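Local coordinates for protein ATP-dependent DNA helicase (Mycobacterium smegmatis, PDB 5V9X) that unwinds RNA:DNA hybrids in the 3'-to-5' direction, tracking along single-stranded DNA and probably drawing its energy from ATP hydrolysis, at residues Pro167-Thr175 and Arg201-Leu212; Val235-Ala243 and Val486-Thr494. One frame throughout, in Å; residues are numbered along the deposited sequence.

Overall arrangement
Both contacts use helices of the first RecA-like domain, the DEAD/DEAH-box part of the helicase, built on a seven-stranded parallel sheet, and their centres lie 14 Å apart. Contact 1 pairs two helices inside that domain and reaches the tracking DNA strand directly through S169. Contact 2 joins the end of helix 232-240 to the turn after helix 479-488, in the winged-helix region, with its nearest atom about 12 Å from the nucleic acid. Helix 200-213, part of contact 1, also touches the second segment of contact 2: A203 CB packs on P491 CG at 3.7 Å, and L207 CD2 lies 3.7 Å from S489 OG. AMP-PNP is also bound in this structure.

Contact 1: Pro167-Thr175 and Arg201-Leu212; sequences PESLFLMLT and RGAHLALSLERL. With nucleotides of chain B.
F171 and H204 meet at the middle of the interface, with CE1 of the H204 imidazole over one face of the phenyl ring, 3.3 Å from F171 CG and offset toward the rim. The two ring planes are inclined obliquely at 52°. H204 NE2 is held by Q466, and H467 packs edge-to-face with both rings. The opposite face of the phenyl ring has T175 OG1 above its centre, while S208 OG lies at its edge.

R211 crosses the same ring with its guanidinium nearly perpendicular to it (85°), R211 NH1 being 3.2 Å from F171 CE1. A bend at chi3 turns the guanidinium toward the end of helix 167-174, where R211 NH2 donates to T175 OG1 at 3.1 Å. T175 OG1 in turn donates to F171 O (2.7 Å), tying the arginine to the helix it meets.

The two helices, both in the RecA-like fold of superfamily 2 helicases, are separated in the chain by strand 187-191 and helix 194-197 and run roughly parallel at 36° with their axes 9.5 Å apart. Strand 100-103 of the sheet packs against P167, L170 and L212. Between the helices, L170 CD2 meets L209 CD2 at 3.9 Å, P167 rests on L205, and L174 CD1 lies against S208.

At the DNA end, R201 stretches out from CG to NE and takes E168 side-on, R201 NE to E168 OE2 (2.8 Å) on its syn lone pair and NH2 to OE1, with carboxylate and guanidinium planes clearly inclined to each other. NH2 also bonds to P105 O, which should further fix the arginine's rotation. E168 CB packs on the sugar of DC10 of chain B, and S169 OG donates to OP1 of DC10 of chain B at 2.6 Å.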
loop_
_atom_site.group_PDB
_atom_site.type_symbol
_atom_site.label_atom_id
_atom_site.label_comp_id
_atom_site.label_asym_id
_atom_site.label_seq_id
_atom_site.Cartn_x
_atom_site.Cartn_y
_atom_site.Cartn_z
ATOM N N PRO A 167 -11.290 8.650 1.390
ATOM C CA PRO A 167 -11.975 8.258 0.148
ATOM C C PRO A 167 -13.230 7.446 0.403
ATOM O O PRO A 167 -14.258 7.675 -0.245
ATOM C CB PRO A 167 -10.908 7.444 -0.599
ATOM C CG PRO A 167 -9.610 7.917 -0.045
ATOM C CD PRO A 167 -9.880 8.216 1.397
ATOM N N GLU A 168 -13.173 6.506 1.347
ATOM C CA GLU A 168 -14.343 5.699 1.675
ATOM C C GLU A 168 -15.487 6.568 2.183
ATOM O O GLU A 168 -16.641 6.400 1.772
ATOM C CB GLU A 168 -13.972 4.636 2.715
ATOM C CG GLU A 168 -13.105 3.493 2.193
ATOM C CD GLU A 168 -11.664 3.902 1.930
ATOM O OE1 GLU A 168 -11.263 5.010 2.350
ATOM O OE2 GLU A 168 -10.929 3.111 1.298
ATOM N N SER A 169 -15.187 7.510 3.079
ATOM C CA SER A 169 -16.246 8.341 3.644
ATOM C C SER A 169 -16.762 9.355 2.633
ATOM O O SER A 169 -17.955 9.681 2.634
ATOM C CB SER A 169 -15.753 9.040 4.907
ATOM O OG SER A 169 -15.810 8.166 6.020
ATOM N N LEU A 170 -15.886 9.871 1.766
ATOM C CA LEU A 170 -16.357 10.708 0.667
ATOM C C LEU A 170 -17.361 9.953 -0.192
ATOM O O LEU A 170 -18.360 10.524 -0.647
ATOM C CB LEU A 170 -15.182 11.184 -0.187
ATOM C CG LEU A 170 -15.578 12.047 -1.390
ATOM C CD1 LEU A 170 -16.269 13.321 -0.921
ATOM C CD2 LEU A 170 -14.375 12.373 -2.264
ATOM N N PHE A 171 -17.113 8.662 -0.409
ATOM C CA PHE A 171 -18.061 7.820 -1.130
ATOM C C PHE A 171 -19.406 7.771 -0.415
ATOM O O PHE A 171 -20.462 7.830 -1.056
ATOM C CB PHE A 171 -17.467 6.421 -1.284
ATOM C CG PHE A 171 -18.329 5.461 -2.052
ATOM C CD1 PHE A 171 -18.403 5.527 -3.435
ATOM C CD2 PHE A 171 -19.027 4.462 -1.394
ATOM C CE1 PHE A 171 -19.177 4.629 -4.141
ATOM C CE2 PHE A 171 -19.803 3.563 -2.096
ATOM C CZ PHE A 171 -19.875 3.646 -3.470
ATOM N N LEU A 172 -19.385 7.682 0.919
ATOM C CA LEU A 172 -20.629 7.593 1.678
ATOM C C LEU A 172 -21.434 8.883 1.581
ATOM O O LEU A 172 -22.656 8.845 1.399
ATOM C CB LEU A 172 -20.327 7.258 3.139
ATOM C CG LEU A 172 -19.558 5.954 3.366
ATOM C CD1 LEU A 172 -19.267 5.736 4.846
ATOM C CD2 LEU A 172 -20.324 4.779 2.791
ATOM N N MET A 173 -20.768 10.033 1.697
ATOM C CA MET A 173 -21.482 11.302 1.619
ATOM C C MET A 173 -22.073 11.515 0.232
ATOM O O MET A 173 -23.177 12.055 0.096
ATOM C CB MET A 173 -20.548 12.450 1.989
ATOM C CG MET A 173 -19.958 12.333 3.381
ATOM S SD MET A 173 -18.988 13.778 3.821
ATOM C CE MET A 173 -20.253 15.050 3.756
ATOM N N LEU A 174 -21.352 11.101 -0.811
ATOM C CA LEU A 174 -21.867 11.216 -2.170
ATOM C C LEU A 174 -23.023 10.260 -2.435
ATOM O O LEU A 174 -23.756 10.446 -3.413
ATOM C CB LEU A 174 -20.744 10.967 -3.176
ATOM C CG LEU A 174 -19.644 12.026 -3.202
ATOM C CD1 LEU A 174 -18.424 11.506 -3.943
ATOM C CD2 LEU A 174 -20.160 13.304 -3.838
ATOM N N THR A 175 -23.200 9.246 -1.592
ATOM C CA THR A 175 -24.268 8.264 -1.735
ATOM C C THR A 175 -25.306 8.436 -0.626
ATOM O O THR A 175 -25.849 7.468 -0.091
ATOM C CB THR A 175 -23.690 6.850 -1.745
ATOM O OG1 THR A 175 -22.493 6.841 -2.533
ATOM C CG2 THR A 175 -24.674 5.857 -2.356
ATOM N N ARG A 201 -8.477 1.173 -4.682
ATOM C CA ARG A 201 -8.932 2.202 -3.758
ATOM C C ARG A 201 -8.869 3.584 -4.404
ATOM O O ARG A 201 -9.760 4.413 -4.195
ATOM C CB ARG A 201 -8.096 2.157 -2.479
ATOM C CG ARG A 201 -8.662 2.980 -1.332
ATOM C CD ARG A 201 -7.756 2.915 -0.117
ATOM N NE ARG A 201 -8.255 3.737 0.981
ATOM C CZ ARG A 201 -7.498 4.197 1.973
ATOM N NH1 ARG A 201 -6.200 3.922 2.001
ATOM N NH2 ARG A 201 -8.036 4.941 2.932
ATOM N N GLY A 202 -7.825 3.843 -5.197
ATOM C CA GLY A 202 -7.722 5.114 -5.899
ATOM C C GLY A 202 -8.678 5.217 -7.069
ATOM O O GLY A 202 -9.214 6.293 -7.351
ATOM N N ALA A 203 -8.895 4.102 -7.772
ATOM C CA ALA A 203 -9.922 4.077 -8.808
ATOM C C ALA A 203 -11.290 4.356 -8.205
ATOM O O ALA A 203 -12.094 5.107 -8.772
ATOM C CB ALA A 203 -9.914 2.732 -9.528
ATOM N N HIS A 204 -11.565 3.755 -7.047
ATOM C CA HIS A 204 -12.724 4.125 -6.246
ATOM C C HIS A 204 -12.729 5.624 -5.965
ATOM O O HIS A 204 -13.755 6.298 -6.119
ATOM C CB HIS A 204 -12.699 3.316 -4.946
ATOM C CG HIS A 204 -14.008 3.257 -4.225
ATOM N ND1 HIS A 204 -14.385 4.195 -3.288
ATOM C CD2 HIS A 204 -15.008 2.347 -4.271
ATOM C CE1 HIS A 204 -15.570 3.874 -2.802
ATOM N NE2 HIS A 204 -15.972 2.757 -3.383
ATOM N N LEU A 205 -11.572 6.166 -5.565
ATOM C CA LEU A 205 -11.465 7.601 -5.317
ATOM C C LEU A 205 -11.588 8.402 -6.609
ATOM O O LEU A 205 -12.178 9.489 -6.616
ATOM C CB LEU A 205 -10.143 7.912 -4.616
ATOM C CG LEU A 205 -9.738 9.381 -4.452
ATOM C CD1 LEU A 205 -10.842 10.193 -3.782
ATOM C CD2 LEU A 205 -8.436 9.489 -3.659
ATOM N N ALA A 206 -11.040 7.881 -7.711
ATOM C CA ALA A 206 -11.116 8.591 -8.983
ATOM C C ALA A 206 -12.563 8.791 -9.421
ATOM O O ALA A 206 -12.914 9.841 -9.971
ATOM C CB ALA A 206 -10.332 7.836 -10.054
ATOM N N LEU A 207 -13.419 7.796 -9.180
ATOM C CA LEU A 207 -14.820 7.916 -9.570
ATOM C C LEU A 207 -15.600 8.804 -8.607
ATOM O O LEU A 207 -16.476 9.563 -9.037
ATOM C CB LEU A 207 -15.461 6.533 -9.665
ATOM C CG LEU A 207 -15.031 5.687 -10.864
ATOM C CD1 LEU A 207 -15.747 4.348 -10.860
ATOM C CD2 LEU A 207 -15.293 6.433 -12.164
ATOM N N SER A 208 -15.307 8.716 -7.306
ATOM C CA SER A 208 -15.943 9.611 -6.343
ATOM C C SER A 208 -15.733 11.069 -6.730
ATOM O O SER A 208 -16.670 11.875 -6.684
ATOM C CB SER A 208 -15.397 9.349 -4.937
ATOM O OG SER A 208 -15.838 8.102 -4.431
ATOM N N LEU A 209 -14.508 11.420 -7.133
ATOM C CA LEU A 209 -14.214 12.799 -7.503
ATOM C C LEU A 209 -14.960 13.222 -8.765
ATOM O O LEU A 209 -15.359 14.388 -8.881
ATOM C CB LEU A 209 -12.708 12.983 -7.685
ATOM C CG LEU A 209 -11.856 12.796 -6.426
ATOM C CD1 LEU A 209 -10.376 12.991 -6.735
ATOM C CD2 LEU A 209 -12.308 13.738 -5.314
ATOM N N GLU A 210 -15.159 12.306 -9.717
ATOM C CA GLU A 210 -15.936 12.653 -10.904
ATOM C C GLU A 210 -17.414 12.805 -10.567
ATOM O O GLU A 210 -18.097 13.674 -11.123
ATOM C CB GLU A 210 -15.738 11.604 -11.998
ATOM C CG GLU A 210 -14.377 11.654 -12.678
ATOM C CD GLU A 210 -14.104 12.984 -13.368
ATOM O OE1 GLU A 210 -12.925 13.399 -13.414
ATOM O OE2 GLU A 210 -15.064 13.613 -13.867
ATOM N N ARG A 211 -17.926 11.968 -9.661
ATOM C CA ARG A 211 -19.289 12.152 -9.172
ATOM C C ARG A 211 -19.433 13.484 -8.446
ATOM O O ARG A 211 -20.488 14.126 -8.510
ATOM C CB ARG A 211 -19.681 10.993 -8.260
ATOM C CG ARG A 211 -19.814 9.660 -8.976
ATOM C CD ARG A 211 -19.987 8.517 -7.991
ATOM N NE ARG A 211 -21.099 8.740 -7.071
ATOM C CZ ARG A 211 -21.384 7.946 -6.043
ATOM N NH1 ARG A 211 -20.638 6.877 -5.804
ATOM N NH2 ARG A 211 -22.412 8.220 -5.253
ATOM N N LEU A 212 -18.381 13.916 -7.745
ATOM C CA LEU A 212 -18.383 15.244 -7.141
ATOM C C LEU A 212 -18.497 16.328 -8.206
ATOM O O LEU A 212 -19.378 17.193 -8.136
ATOM C CB LEU A 212 -17.114 15.443 -6.310
ATOM C CG LEU A 212 -16.901 16.835 -5.705
ATOM C CD1 LEU A 212 -17.914 17.115 -4.603
ATOM C CD2 LEU A 212 -15.483 16.989 -5.186
ATOM P P DC B 10 -13.264 5.493 7.148
ATOM O OP1 DC B 10 -13.820 6.593 6.329
ATOM O OP2 DC B 10 -12.761 5.761 8.512
ATOM O "O5'" DC B 10 -14.362 4.346 7.283
ATOM C "C5'" DC B 10 -15.170 4.007 6.178
ATOM C "C4'" DC B 10 -16.081 2.853 6.534
ATOM O "O4'" DC B 10 -15.324 1.620 6.538
ATOM C "C3'" DC B 10 -16.734 2.957 7.917
ATOM O "O3'" DC B 10 -18.132 2.873 7.793
ATOM C "C2'" DC B 10 -16.170 1.760 8.689
ATOM C "C1'" DC B 10 -15.819 0.804 7.565
ATOM N N1 DC B 10 -14.778 -0.191 7.932
ATOM C C2 DC B 10 -14.923 -1.518 7.522
ATOM O O2 DC B 10 -15.915 -1.833 6.852
ATOM N N3 DC B 10 -13.970 -2.421 7.867
ATOM C C4 DC B 10 -12.917 -2.034 8.591
ATOM N N4 DC B 10 -12.003 -2.957 8.910
ATOM C C5 DC B 10 -12.755 -0.683 9.021
ATOM C C6 DC B 10 -13.699 0.196 8.673
ATOM P P DG B 9 -6.841 3.738 8.476
ATOM O OP1 DG B 9 -6.489 5.140 8.794
ATOM O OP2 DG B 9 -6.835 2.708 9.541
ATOM O "O5'" DG B 9 -8.273 3.718 7.782
ATOM C "C5'" DG B 9 -8.460 4.383 6.540
ATOM C "C4'" DG B 9 -9.825 4.068 5.961
ATOM O "O4'" DG B 9 -9.847 2.696 5.495
ATOM C "C3'" DG B 9 -10.985 4.210 6.940
ATOM O "O3'" DG B 9 -12.094 4.805 6.288
ATOM C "C2'" DG B 9 -11.279 2.770 7.358
ATOM C "C1'" DG B 9 -10.902 1.988 6.107
ATOM N N9 DG B 9 -10.430 0.636 6.391
ATOM C C8 DG B 9 -9.349 0.286 7.162
ATOM N N7 DG B 9 -9.161 -1.001 7.236
ATOM C C5 DG B 9 -10.177 -1.541 6.462
ATOM C C6 DG B 9 -10.476 -2.890 6.172
ATOM O O6 DG B 9 -9.884 -3.908 6.556
ATOM N N1 DG B 9 -11.591 -3.005 5.346
ATOM C C2 DG B 9 -12.323 -1.946 4.860
ATOM N N2 DG B 9 -13.368 -2.255 4.076
ATOM N N3 DG B 9 -12.051 -0.672 5.126
ATOM C C4 DG B 9 -10.968 -0.547 5.932
#

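Contact 2: Val235-Ala243 and Val486-Thr494; sequences VARFLSGQA and VRRSAPFAT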
loop_
_atom_site.group_PDB
_atom_site.type_symbol
_atom_site.label_atom_id
_atom_site.label_comp_id
_atom_site.label_asym_id
_atom_site.label_seq_id
_atom_site.Cartn_x
_atom_site.Cartn_y
_atom_site.Cartn_z
ATOM N N VAL A 235 1.063 9.872 -12.059
ATOM C CA VAL A 235 0.347 10.268 -10.850
ATOM C C VAL A 235 -0.481 11.520 -11.112
ATOM O O VAL A 235 -1.608 11.655 -10.618
ATOM C CB VAL A 235 1.339 10.470 -9.689
ATOM C CG1 VAL A 235 0.621 11.000 -8.461
ATOM C CG2 VAL A 235 2.052 9.165 -9.373
ATOM N N ALA A 236 0.063 12.453 -11.900
ATOM C CA ALA A 236 -0.701 13.634 -12.283
ATOM C C ALA A 236 -1.912 13.260 -13.126
ATOM O O ALA A 236 -2.960 13.910 -13.031
ATOM C CB ALA A 236 0.194 14.615 -13.041
ATOM N N ARG A 237 -1.789 12.219 -13.953
ATOM C CA ARG A 237 -2.936 11.743 -14.717
ATOM C C ARG A 237 -3.983 11.108 -13.809
ATOM O O ARG A 237 -5.185 11.220 -14.077
ATOM C CB ARG A 237 -2.478 10.747 -15.783
ATOM C CG ARG A 237 -3.505 10.495 -16.873
ATOM C CD ARG A 237 -3.019 9.456 -17.873
ATOM N NE ARG A 237 -3.079 8.103 -17.330
ATOM C CZ ARG A 237 -4.192 7.377 -17.269
ATOM N NH1 ARG A 237 -5.337 7.882 -17.712
ATOM N NH2 ARG A 237 -4.165 6.150 -16.765
ATOM N N PHE A 238 -3.553 10.437 -12.738
ATOM C CA PHE A 238 -4.518 9.898 -11.790
ATOM C C PHE A 238 -5.266 11.014 -11.077
ATOM O O PHE A 238 -6.485 10.930 -10.889
ATOM C CB PHE A 238 -3.828 8.994 -10.769
ATOM C CG PHE A 238 -4.725 8.587 -9.633
ATOM C CD1 PHE A 238 -5.616 7.539 -9.783
ATOM C CD2 PHE A 238 -4.692 9.263 -8.424
ATOM C CE1 PHE A 238 -6.449 7.166 -8.752
ATOM C CE2 PHE A 238 -5.527 8.895 -7.385
ATOM C CZ PHE A 238 -6.407 7.845 -7.553
ATOM N N LEU A 239 -4.548 12.067 -10.672
ATOM C CA LEU A 239 -5.158 13.134 -9.887
ATOM C C LEU A 239 -6.204 13.897 -10.690
ATOM O O LEU A 239 -7.303 14.157 -10.190
ATOM C CB LEU A 239 -4.074 14.084 -9.374
ATOM C CG LEU A 239 -4.516 15.410 -8.754
ATOM C CD1 LEU A 239 -5.266 15.187 -7.452
ATOM C CD2 LEU A 239 -3.321 16.323 -8.541
ATOM N N SER A 240 -5.893 14.250 -11.937
ATOM C CA SER A 240 -6.751 15.136 -12.713
ATOM C C SER A 240 -7.588 14.423 -13.765
ATOM O O SER A 240 -8.543 15.017 -14.274
ATOM C CB SER A 240 -5.914 16.216 -13.401
ATOM O OG SER A 240 -5.116 16.922 -12.467
ATOM N N GLY A 241 -7.265 13.179 -14.107
ATOM C CA GLY A 241 -7.961 12.514 -15.189
ATOM C C GLY A 241 -7.664 13.152 -16.530
ATOM O O GLY A 241 -6.518 13.141 -16.989
ATOM N N GLN A 242 -8.686 13.729 -17.165
ATOM C CA GLN A 242 -8.499 14.355 -18.468
ATOM C C GLN A 242 -8.043 15.804 -18.371
ATOM O O GLN A 242 -7.513 16.338 -19.350
ATOM C CB GLN A 242 -9.791 14.282 -19.284
ATOM C CG GLN A 242 -10.343 12.876 -19.454
ATOM C CD GLN A 242 -9.324 11.910 -20.031
ATOM O OE1 GLN A 242 -8.485 12.282 -20.854
ATOM N NE2 GLN A 242 -9.392 10.657 -19.597
ATOM N N ALA A 243 -8.236 16.447 -17.223
ATOM C CA ALA A 243 -7.837 17.834 -17.067
ATOM C C ALA A 243 -6.314 17.950 -16.995
ATOM O O ALA A 243 -5.630 17.012 -16.572
ATOM C CB ALA A 243 -8.466 18.429 -15.810
ATOM N N VAL A 486 -17.481 8.501 -16.195
ATOM C CA VAL A 486 -16.543 7.417 -15.918
ATOM C C VAL A 486 -15.279 7.571 -16.756
ATOM O O VAL A 486 -14.159 7.406 -16.252
ATOM C CB VAL A 486 -17.231 6.060 -16.157
ATOM C CG1 VAL A 486 -16.212 4.965 -16.359
ATOM C CG2 VAL A 486 -18.132 5.720 -14.986
ATOM N N ARG A 487 -15.432 7.906 -18.040
ATOM C CA ARG A 487 -14.271 8.058 -18.909
ATOM C C ARG A 487 -13.437 9.286 -18.570
ATOM O O ARG A 487 -12.285 9.372 -19.009
ATOM C CB ARG A 487 -14.703 8.127 -20.372
ATOM C CG ARG A 487 -15.130 6.798 -20.964
ATOM C CD ARG A 487 -14.974 6.816 -22.474
ATOM N NE ARG A 487 -13.886 5.951 -22.925
ATOM C CZ ARG A 487 -13.317 6.034 -24.123
ATOM N NH1 ARG A 487 -13.724 6.951 -24.990
ATOM N NH2 ARG A 487 -12.337 5.205 -24.453
ATOM N N ARG A 488 -13.986 10.242 -17.815
ATOM C CA ARG A 488 -13.193 11.404 -17.428
ATOM C C ARG A 488 -12.165 11.047 -16.360
ATOM O O ARG A 488 -11.129 11.712 -16.250
ATOM C CB ARG A 488 -14.103 12.537 -16.951
ATOM C CG ARG A 488 -14.687 13.364 -18.087
ATOM C CD ARG A 488 -15.377 14.625 -17.587
ATOM N NE ARG A 488 -16.687 14.351 -17.005
ATOM C CZ ARG A 488 -17.829 14.394 -17.683
ATOM N NH1 ARG A 488 -17.824 14.701 -18.973
ATOM N NH2 ARG A 488 -18.976 14.130 -17.073
ATOM N N SER A 489 -12.426 10.004 -15.577
ATOM C CA SER A 489 -11.445 9.525 -14.618
ATOM C C SER A 489 -10.261 8.889 -15.347
ATOM O O SER A 489 -10.304 8.613 -16.550
ATOM C CB SER A 489 -12.078 8.521 -13.657
ATOM O OG SER A 489 -12.502 7.354 -14.344
ATOM N N ALA A 490 -9.191 8.653 -14.599
ATOM C CA ALA A 490 -7.976 8.063 -15.150
ATOM C C ALA A 490 -8.089 6.556 -15.391
ATOM O O ALA A 490 -7.691 6.089 -16.467
ATOM C CB ALA A 490 -6.783 8.361 -14.239
ATOM N N PRO A 491 -8.603 5.754 -14.444
ATOM C CA PRO A 491 -8.601 4.295 -14.656
ATOM C C PRO A 491 -9.555 3.821 -15.739
ATOM O O PRO A 491 -9.504 2.640 -16.104
ATOM C CB PRO A 491 -9.013 3.733 -13.287
ATOM C CG PRO A 491 -8.863 4.860 -12.329
ATOM C CD PRO A 491 -9.159 6.085 -13.121
ATOM N N PHE A 492 -10.424 4.689 -16.258
ATOM C CA PHE A 492 -11.409 4.293 -17.259
ATOM C C PHE A 492 -11.323 5.145 -18.520
ATOM O O PHE A 492 -12.284 5.197 -19.294
ATOM C CB PHE A 492 -12.817 4.355 -16.668
ATOM C CG PHE A 492 -13.013 3.470 -15.467
ATOM C CD1 PHE A 492 -13.366 2.139 -15.621
ATOM C CD2 PHE A 492 -12.848 3.969 -14.187
ATOM C CE1 PHE A 492 -13.550 1.324 -14.521
ATOM C CE2 PHE A 492 -13.028 3.159 -13.081
ATOM C CZ PHE A 492 -13.382 1.835 -13.249
ATOM N N ALA A 493 -10.184 5.803 -18.747
ATOM C CA ALA A 493 -10.035 6.681 -19.901
ATOM C C ALA A 493 -10.159 5.939 -21.226
ATOM O O ALA A 493 -10.407 6.575 -22.257
ATOM C CB ALA A 493 -8.688 7.403 -19.833
ATOM N N THR A 494 -9.987 4.614 -21.231
ATOM C CA THR A 494 -10.111 3.817 -22.447
ATOM C C THR A 494 -11.190 2.747 -22.331
ATOM O O THR A 494 -11.182 1.782 -23.102
ATOM C CB THR A 494 -8.775 3.162 -22.808
ATOM O OG1 THR A 494 -8.497 2.104 -21.882
ATOM C CG2 THR A 494 -7.644 4.183 -22.769
#
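Three hydrogen bonds to backbone carbonyls join the segments. R237, its chain bent at chi3 (75°), brings NH1 to A490 O at 3.2 Å; the donor approaches from the side of the carbonyl, with a C=O...N angle of 111°. Its NE is paired with E234 one turn earlier, so the guanidinium bridges its own helix and the facing turn. Q242 NE2 donates to R487 O (3.2 Å) in the carbonyl plane, although this side chain is poorly ordered, and Q242 N makes a weak bond to R488 O.

These bonds link the C-terminal end of helix 232-240, in the RecA-like domain, to the chain leaving helix 479-488, in the winged-helix region. Each side is a tight turn: type II' from S240 to A243, type I from A490 to A493.

G241, with positive phi just past its helix, places CA 3.4 Å from R488 O in a CA-H...O contact; the lack of a side chain at G241 lets the two backbones come this close.

Van der Waals contact centres on A490, whose CB lies against F238 CA (3.7 Å) and over one face of the R237 guanidinium.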